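Local coordinates for protein VIN1 (Oscarella pearsei, PDB 6BFI) that binds actin filaments as a vinculin homolog and may play a role in cell-cell adhesion in a sponge, at residues Y144-D152 against R231-I242; A321-L332 against L349-L360. One frame throughout, in Å; residues are numbered along the deposited sequence.

Interaction 1 of 2, residues Y144-D152 against R231-I242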
# COMPACT_ATOMS: atom_id res chain seq x y z
N TYR A 144 -1.80 33.06 -2.04
CA TYR A 144 -2.89 33.74 -2.72
C TYR A 144 -4.22 33.02 -2.56
O TYR A 144 -5.27 33.63 -2.78
CB TYR A 144 -2.58 33.92 -4.21
CG TYR A 144 -3.57 34.82 -4.91
CD1 TYR A 144 -3.70 36.16 -4.55
CD2 TYR A 144 -4.38 34.34 -5.93
CE1 TYR A 144 -4.60 36.99 -5.19
CE2 TYR A 144 -5.29 35.16 -6.57
CZ TYR A 144 -5.39 36.48 -6.19
OH TYR A 144 -6.29 37.30 -6.83
N LEU A 145 -4.21 31.74 -2.18
CA LEU A 145 -5.46 31.02 -1.96
C LEU A 145 -6.35 31.72 -0.93
O LEU A 145 -7.58 31.76 -1.08
CB LEU A 145 -5.18 29.58 -1.53
CG LEU A 145 -4.84 28.59 -2.64
CD1 LEU A 145 -4.56 27.22 -2.06
CD2 LEU A 145 -5.97 28.53 -3.66
N ASP A 146 -5.75 32.28 0.12
CA ASP A 146 -6.52 32.83 1.23
C ASP A 146 -7.31 34.08 0.85
O ASP A 146 -8.18 34.49 1.62
CB ASP A 146 -5.60 33.13 2.41
CG ASP A 146 -6.20 32.73 3.74
OD1 ASP A 146 -6.69 31.59 3.84
OD2 ASP A 146 -6.18 33.55 4.68
N VAL A 147 -7.02 34.69 -0.30
CA VAL A 147 -7.75 35.88 -0.73
C VAL A 147 -9.22 35.58 -1.01
O VAL A 147 -10.07 36.47 -0.91
CB VAL A 147 -7.05 36.50 -1.95
CG1 VAL A 147 -7.82 37.70 -2.49
CG2 VAL A 147 -5.63 36.92 -1.59
N ALA A 148 -9.54 34.32 -1.34
CA ALA A 148 -10.90 33.97 -1.73
C ALA A 148 -11.91 34.17 -0.60
O ALA A 148 -13.12 34.23 -0.87
CB ALA A 148 -10.95 32.53 -2.22
N LYS A 149 -11.46 34.28 0.65
CA LYS A 149 -12.39 34.41 1.76
C LYS A 149 -13.08 35.77 1.82
O LYS A 149 -14.09 35.91 2.52
CB LYS A 149 -11.67 34.13 3.08
CG LYS A 149 -10.96 32.79 3.12
CD LYS A 149 -10.47 32.44 4.51
CE LYS A 149 -9.84 31.06 4.53
NZ LYS A 149 -9.44 30.64 5.90
N VAL A 150 -12.56 36.77 1.10
CA VAL A 150 -13.15 38.11 1.12
C VAL A 150 -13.99 38.39 -0.12
O VAL A 150 -14.49 39.51 -0.28
CB VAL A 150 -12.07 39.19 1.29
CG1 VAL A 150 -12.64 40.43 1.98
CG2 VAL A 150 -10.89 38.64 2.08
N ILE A 151 -14.15 37.41 -1.01
CA ILE A 151 -14.91 37.62 -2.24
C ILE A 151 -16.40 37.63 -1.91
O ILE A 151 -16.92 36.71 -1.29
CB ILE A 151 -14.58 36.54 -3.27
CG1 ILE A 151 -13.07 36.50 -3.55
CG2 ILE A 151 -15.35 36.78 -4.56
CD1 ILE A 151 -12.68 35.46 -4.57
N ASP A 152 -17.09 38.69 -2.35
CA ASP A 152 -18.53 38.81 -2.16
C ASP A 152 -19.30 39.13 -3.43
O ASP A 152 -20.52 38.94 -3.46
CB ASP A 152 -18.85 39.87 -1.11
CG ASP A 152 -18.83 39.32 0.30
OD1 ASP A 152 -17.96 38.48 0.61
OD2 ASP A 152 -19.70 39.73 1.11
N ARG A 231 -16.84 26.90 1.26
CA ARG A 231 -15.73 27.56 0.59
C ARG A 231 -14.43 27.37 1.37
O ARG A 231 -13.42 26.91 0.81
CB ARG A 231 -16.04 29.05 0.43
CG ARG A 231 -14.89 29.87 -0.13
CD ARG A 231 -15.12 31.34 0.14
NE ARG A 231 -15.24 31.59 1.57
CZ ARG A 231 -15.78 32.69 2.10
NH1 ARG A 231 -16.25 33.64 1.31
NH2 ARG A 231 -15.84 32.83 3.42
N ASP A 232 -14.43 27.69 2.66
CA ASP A 232 -13.21 27.58 3.46
C ASP A 232 -12.75 26.14 3.59
O ASP A 232 -11.56 25.88 3.78
CB ASP A 232 -13.43 28.20 4.84
CG ASP A 232 -13.80 29.67 4.76
OD1 ASP A 232 -13.58 30.29 3.70
OD2 ASP A 232 -14.32 30.21 5.76
N TYR A 233 -13.68 25.18 3.51
CA TYR A 233 -13.29 23.78 3.48
C TYR A 233 -12.49 23.47 2.22
O TYR A 233 -11.45 22.79 2.29
CB TYR A 233 -14.53 22.89 3.55
CG TYR A 233 -14.28 21.44 3.18
CD1 TYR A 233 -13.79 20.54 4.11
CD2 TYR A 233 -14.55 20.98 1.89
CE1 TYR A 233 -13.57 19.22 3.77
CE2 TYR A 233 -14.32 19.66 1.55
CZ TYR A 233 -13.83 18.78 2.49
OH TYR A 233 -13.60 17.47 2.15
N VAL A 234 -12.94 23.97 1.07
CA VAL A 234 -12.18 23.74 -0.16
C VAL A 234 -10.84 24.47 -0.11
O VAL A 234 -9.81 23.94 -0.55
CB VAL A 234 -13.01 24.14 -1.39
CG1 VAL A 234 -12.23 23.86 -2.67
CG2 VAL A 234 -14.34 23.40 -1.39
N ILE A 235 -10.82 25.68 0.46
CA ILE A 235 -9.57 26.42 0.60
C ILE A 235 -8.59 25.64 1.47
O ILE A 235 -7.39 25.60 1.19
CB ILE A 235 -9.84 27.82 1.17
CG1 ILE A 235 -10.79 28.60 0.27
CG2 ILE A 235 -8.53 28.58 1.34
CD1 ILE A 235 -11.18 29.95 0.81
N GLN A 236 -9.09 25.01 2.53
CA GLN A 236 -8.20 24.26 3.42
C GLN A 236 -7.72 22.97 2.75
O GLN A 236 -6.57 22.57 2.94
CB GLN A 236 -8.90 23.95 4.74
CG GLN A 236 -8.39 24.79 5.91
CD GLN A 236 -6.92 24.54 6.23
OE1 GLN A 236 -6.37 23.50 5.87
NE2 GLN A 236 -6.29 25.50 6.90
N LYS A 237 -8.58 22.31 1.98
CA LYS A 237 -8.14 21.12 1.25
C LYS A 237 -7.03 21.47 0.27
O LYS A 237 -6.00 20.77 0.20
CB LYS A 237 -9.32 20.47 0.53
CG LYS A 237 -8.94 19.23 -0.26
CD LYS A 237 -10.15 18.50 -0.82
CE LYS A 237 -10.91 17.75 0.25
NZ LYS A 237 -12.02 16.92 -0.32
N LEU A 238 -7.20 22.56 -0.48
CA LEU A 238 -6.13 23.01 -1.38
C LEU A 238 -4.87 23.36 -0.60
O LEU A 238 -3.76 22.98 -1.00
CB LEU A 238 -6.61 24.20 -2.20
CG LEU A 238 -7.50 23.90 -3.41
CD1 LEU A 238 -8.16 25.17 -3.92
CD2 LEU A 238 -6.69 23.25 -4.51
N PHE A 239 -5.02 24.09 0.51
CA PHE A 239 -3.87 24.48 1.32
C PHE A 239 -3.08 23.26 1.79
O PHE A 239 -1.85 23.23 1.70
CB PHE A 239 -4.36 25.30 2.52
CG PHE A 239 -3.25 25.82 3.40
CD1 PHE A 239 -2.72 27.08 3.18
CD2 PHE A 239 -2.76 25.07 4.45
CE1 PHE A 239 -1.71 27.57 3.98
CE2 PHE A 239 -1.74 25.55 5.25
CZ PHE A 239 -1.22 26.81 5.02
N ILE A 240 -3.79 22.24 2.28
CA ILE A 240 -3.13 21.05 2.80
C ILE A 240 -2.45 20.28 1.68
O ILE A 240 -1.29 19.84 1.82
CB ILE A 240 -4.15 20.17 3.55
CG1 ILE A 240 -4.48 20.81 4.91
CG2 ILE A 240 -3.65 18.75 3.71
CD1 ILE A 240 -5.63 20.16 5.64
N ALA A 241 -3.13 20.11 0.54
CA ALA A 241 -2.51 19.43 -0.60
C ALA A 241 -1.23 20.13 -1.03
O ALA A 241 -0.21 19.48 -1.30
CB ALA A 241 -3.49 19.36 -1.76
N ILE A 242 -1.24 21.47 -1.09
CA ILE A 242 -0.04 22.19 -1.49
C ILE A 242 1.05 22.06 -0.44
O ILE A 242 2.24 21.98 -0.77
CB ILE A 242 -0.39 23.66 -1.79
CG1 ILE A 242 -1.32 23.75 -3.00
CG2 ILE A 242 0.88 24.47 -2.06
CD1 ILE A 242 -1.69 25.17 -3.39
O HOH W 1 -10.18 27.67 5.65
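Leu145 lays its CD1 against helix 231-242, 3.7 Å from Leu238 CB, the two side chains roughly perpendicular. The same methyl meets Ile242 CD1 tip to tip. One 3-10 turn further on, the methyl of Ala148 and the aliphatic chain of Lys149 close over Ile235, whose CD1 lies 3.7 Å from Lys149 CG. Lys149 runs extended beyond CG; its NZ forms a salt bridge with Asp146 OD1 (3.6 Å) and hydrogen-bonds a water that in turn donates to the backbone oxygen Asp232 O. Arg231, bent at chi3 (58°), spreads its guanidinium against the backbone of Lys149, with Lys149 CA 3.8 Å from the plane and over its centre. No direct hydrogen bond crosses the contact. Instead the guanidinium is held from within its own helix: in a salt bridge, Arg231 NE donates to Asp232 OD1 (3.0 Å), meeting the oxygen from above the carboxylate plane, 39° out of it. Ile209 of helix 185-215 and Phe160 of helix 154-178 also touch Ala148. Segment 144-152, largely 3-10 turns continuing from helix 102-145, thus packs on helix 224-249 within an all-helical bundle, the architecture characteristic of the vinculin/alpha-catenin family.

Interaction 2 of 2, residues A321-L332 against L349-L360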
# COMPACT_ATOMS: atom_id res chain seq x y z
N ALA A 321 -17.09 -20.37 19.33
CA ALA A 321 -15.84 -20.95 18.84
C ALA A 321 -14.67 -20.55 19.72
O ALA A 321 -13.76 -21.36 19.97
CB ALA A 321 -15.60 -20.51 17.39
N ALA A 322 -14.67 -19.31 20.22
CA ALA A 322 -13.58 -18.86 21.08
C ALA A 322 -13.53 -19.67 22.37
O ALA A 322 -12.46 -20.17 22.76
CB ALA A 322 -13.75 -17.37 21.39
N ASP A 323 -14.67 -19.82 23.05
CA ASP A 323 -14.68 -20.56 24.30
C ASP A 323 -14.41 -22.05 24.09
O ASP A 323 -13.81 -22.70 24.95
CB ASP A 323 -16.01 -20.36 25.03
CG ASP A 323 -16.06 -19.05 25.80
OD1 ASP A 323 -14.99 -18.60 26.26
OD2 ASP A 323 -17.16 -18.48 25.94
N GLU A 324 -14.85 -22.60 22.95
CA GLU A 324 -14.51 -23.98 22.62
C GLU A 324 -13.00 -24.13 22.49
O GLU A 324 -12.41 -25.08 23.02
CB GLU A 324 -15.21 -24.41 21.34
CG GLU A 324 -14.93 -25.85 20.93
CD GLU A 324 -15.64 -26.25 19.65
OE1 GLU A 324 -15.66 -25.44 18.70
OE2 GLU A 324 -16.18 -27.37 19.61
N LEU A 325 -12.35 -23.20 21.78
CA LEU A 325 -10.90 -23.26 21.62
C LEU A 325 -10.19 -23.11 22.96
O LEU A 325 -9.19 -23.78 23.22
CB LEU A 325 -10.44 -22.20 20.63
CG LEU A 325 -10.32 -22.68 19.19
CD1 LEU A 325 -10.32 -21.51 18.22
CD2 LEU A 325 -9.05 -23.51 19.02
N ASP A 326 -10.69 -22.22 23.83
CA ASP A 326 -10.11 -22.09 25.16
C ASP A 326 -10.23 -23.40 25.95
O ASP A 326 -9.29 -23.80 26.64
CB ASP A 326 -10.78 -20.95 25.92
CG ASP A 326 -9.93 -19.70 25.97
OD1 ASP A 326 -8.69 -19.83 26.05
OD2 ASP A 326 -10.49 -18.59 25.93
N GLN A 327 -11.37 -24.08 25.84
CA GLN A 327 -11.53 -25.36 26.52
C GLN A 327 -10.54 -26.39 25.99
O GLN A 327 -9.91 -27.11 26.77
CB GLN A 327 -12.97 -25.86 26.35
CG GLN A 327 -13.27 -27.13 27.14
CD GLN A 327 -13.23 -26.91 28.64
OE1 GLN A 327 -13.38 -25.79 29.12
NE2 GLN A 327 -13.03 -27.99 29.38
N ILE A 328 -10.38 -26.46 24.67
CA ILE A 328 -9.39 -27.37 24.09
C ILE A 328 -8.00 -27.03 24.60
O ILE A 328 -7.18 -27.93 24.86
CB ILE A 328 -9.46 -27.33 22.55
CG1 ILE A 328 -10.80 -27.88 22.06
CG2 ILE A 328 -8.31 -28.12 21.94
CD1 ILE A 328 -10.89 -28.02 20.55
N LEU A 329 -7.70 -25.74 24.77
CA LEU A 329 -6.39 -25.35 25.29
C LEU A 329 -6.20 -25.82 26.72
O LEU A 329 -5.12 -26.32 27.07
CB LEU A 329 -6.23 -23.83 25.19
CG LEU A 329 -5.41 -23.33 24.00
CD1 LEU A 329 -5.95 -23.88 22.69
CD2 LEU A 329 -5.38 -21.81 23.97
N LYS A 330 -7.22 -25.67 27.56
CA LYS A 330 -7.13 -26.17 28.93
C LYS A 330 -6.91 -27.67 28.95
O LYS A 330 -6.10 -28.18 29.75
CB LYS A 330 -8.39 -25.79 29.71
CG LYS A 330 -8.65 -24.30 29.77
CD LYS A 330 -10.13 -23.99 29.92
CE LYS A 330 -10.41 -22.51 29.72
NZ LYS A 330 -11.87 -22.21 29.71
N GLU A 331 -7.60 -28.41 28.07
CA GLU A 331 -7.41 -29.85 28.00
C GLU A 331 -5.99 -30.20 27.57
O GLU A 331 -5.38 -31.13 28.12
CB GLU A 331 -8.43 -30.46 27.04
CG GLU A 331 -9.87 -30.39 27.55
CD GLU A 331 -10.87 -30.92 26.54
OE1 GLU A 331 -10.89 -30.43 25.39
OE2 GLU A 331 -11.64 -31.84 26.90
N LEU A 332 -5.44 -29.47 26.60
CA LEU A 332 -4.07 -29.73 26.16
C LEU A 332 -3.07 -29.45 27.27
O LEU A 332 -2.10 -30.20 27.45
CB LEU A 332 -3.75 -28.90 24.92
CG LEU A 332 -4.18 -29.48 23.58
CD1 LEU A 332 -3.91 -28.49 22.46
CD2 LEU A 332 -3.47 -30.80 23.32
N LEU A 349 -5.58 -34.08 19.64
CA LEU A 349 -6.28 -32.93 20.21
C LEU A 349 -5.72 -31.62 19.67
O LEU A 349 -6.48 -30.68 19.40
CB LEU A 349 -6.19 -32.98 21.73
CG LEU A 349 -7.04 -31.98 22.52
CD1 LEU A 349 -8.50 -32.08 22.11
CD2 LEU A 349 -6.88 -32.23 24.01
N ALA A 350 -4.40 -31.55 19.48
CA ALA A 350 -3.80 -30.35 18.90
C ALA A 350 -4.22 -30.17 17.45
O ALA A 350 -4.48 -29.04 17.01
CB ALA A 350 -2.28 -30.42 19.01
N HIS A 351 -4.29 -31.26 16.69
CA HIS A 351 -4.75 -31.17 15.30
C HIS A 351 -6.21 -30.72 15.24
O HIS A 351 -6.58 -29.91 14.39
CB HIS A 351 -4.57 -32.52 14.61
CG HIS A 351 -4.77 -32.47 13.13
ND1 HIS A 351 -6.02 -32.44 12.55
CD2 HIS A 351 -3.88 -32.46 12.11
CE1 HIS A 351 -5.89 -32.41 11.23
NE2 HIS A 351 -4.61 -32.42 10.94
N ALA A 352 -7.05 -31.24 16.14
CA ALA A 352 -8.42 -30.77 16.23
C ALA A 352 -8.47 -29.28 16.56
O ALA A 352 -9.31 -28.54 16.02
CB ALA A 352 -9.20 -31.58 17.27
N ALA A 353 -7.58 -28.82 17.44
CA ALA A 353 -7.50 -27.39 17.72
C ALA A 353 -7.11 -26.61 16.48
O ALA A 353 -7.60 -25.50 16.25
CB ALA A 353 -6.50 -27.13 18.85
N ALA A 354 -6.22 -27.17 15.65
CA ALA A 354 -5.84 -26.50 14.41
C ALA A 354 -7.04 -26.35 13.48
O ALA A 354 -7.28 -25.28 12.91
CB ALA A 354 -4.72 -27.28 13.72
N VAL A 355 -7.82 -27.43 13.33
CA VAL A 355 -9.03 -27.37 12.51
C VAL A 355 -9.98 -26.31 13.05
O VAL A 355 -10.54 -25.51 12.29
CB VAL A 355 -9.69 -28.76 12.44
CG1 VAL A 355 -10.93 -28.71 11.56
CG2 VAL A 355 -8.70 -29.78 11.92
N LYS A 356 -10.17 -26.28 14.38
CA LYS A 356 -11.05 -25.27 14.97
C LYS A 356 -10.52 -23.86 14.76
O LYS A 356 -11.31 -22.91 14.67
CB LYS A 356 -11.24 -25.55 16.46
CG LYS A 356 -12.01 -26.83 16.75
CD LYS A 356 -13.32 -26.85 15.98
CE LYS A 356 -14.04 -28.17 16.13
NZ LYS A 356 -15.24 -28.22 15.27
N LEU A 357 -9.20 -23.70 14.68
CA LEU A 357 -8.64 -22.38 14.42
C LEU A 357 -8.90 -21.95 12.98
O LEU A 357 -9.19 -20.78 12.71
CB LEU A 357 -7.14 -22.38 14.73
CG LEU A 357 -6.50 -21.02 15.02
CD1 LEU A 357 -7.38 -20.21 15.96
CD2 LEU A 357 -5.12 -21.22 15.61
N GLN A 358 -8.82 -22.90 12.04
CA GLN A 358 -9.22 -22.60 10.67
C GLN A 358 -10.69 -22.22 10.59
O GLN A 358 -11.06 -21.27 9.88
CB GLN A 358 -8.95 -23.80 9.76
CG GLN A 358 -7.61 -23.75 9.05
CD GLN A 358 -7.56 -24.69 7.87
OE1 GLN A 358 -8.29 -25.68 7.81
NE2 GLN A 358 -6.70 -24.38 6.90
N GLU A 359 -11.56 -22.93 11.32
CA GLU A 359 -12.98 -22.61 11.29
C GLU A 359 -13.25 -21.24 11.92
O GLU A 359 -14.13 -20.51 11.47
CB GLU A 359 -13.78 -23.70 11.99
CG GLU A 359 -13.79 -25.02 11.24
CD GLU A 359 -14.47 -26.15 12.00
OE1 GLU A 359 -15.07 -25.88 13.07
OE2 GLU A 359 -14.40 -27.30 11.54
N LEU A 360 -12.50 -20.89 12.97
CA LEU A 360 -12.63 -19.56 13.55
C LEU A 360 -12.22 -18.49 12.56
O LEU A 360 -12.90 -17.46 12.42
CB LEU A 360 -11.79 -19.46 14.83
CG LEU A 360 -11.74 -18.07 15.48
CD1 LEU A 360 -13.14 -17.56 15.81
CD2 LEU A 360 -10.87 -18.10 16.73
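Helices 321-332 and 349-360 run antiparallel, their axes 10.2 Å apart at closest approach and their directions 162° apart. They belong to the consecutive helices 312-338 and 344-375, joined by a short connection as an antiparallel helical hairpin, and the packing includes a knob-into-hole contact. Leu325 is the knob, seated among Ala353, Lys356, Leu357 and Leu360. Its two methyls divide the work: CD1 meets Leu360 CD2 at 3.8 Å and also touches Leu357, whose side chain stands nearly square to it, while CD2 rests near the carbonyl oxygen of Ala353 and the CB of Lys356. One turn on, Ile328 splits in the same manner. Its CG2, anti to the backbone N, reaches Ala353 CB at 3.7 Å and Leu349, whereas its CD1 lies across Lys356 CG. At the far end Leu332 and Leu349 lie alongside each other, pointing opposite ways, their CD2 atoms 3.8 Å apart, and Leu349 CD2 also touches Glu331 CB. Leu282 of helix 268-283 packs on Ala353, and Ile299 of helix 289-306 on Ala322, so neighbouring helices flank the pair. Along the more open side, Lys356 bends at chi2 (-52°), its aliphatic carbons lying by Leu325 and Ile328 and its CD 3.9 Å from Glu324 OE1. The ammonium turns to its own helix, where Lys356 NZ forms a salt bridge with Glu359 OE1 (3.2 Å), on the syn side and 25° out of the carboxylate plane. With Lys356 cut back to an alanine, Glu359 would probably lose its salt-bridge mate and a gap open beside Ile328 CD1. The charge of Glu324 is near but not bonded, its OE1 4.4 Å from Lys356 NZ.

Interaction 1 and interaction 2 hold different helices of the same chain, their centres 58 Å apart on opposite sides of the chain's centre. Interaction 1 joins elements distant in sequence and is the more buried; interaction 2 joins consecutive helices and is only partly buried, although it covers more surface, 579 against 447 Å². Neither has a direct hydrogen bond or salt bridge across it, and both rely on branched aliphatic side chains. In each, a lysine packs by its carbon chain and pairs its charge within its own segment. What sets interaction 1 apart is a buried arginine lying flat against backbone and a water linking the lysine to a backbone oxygen of the other segment.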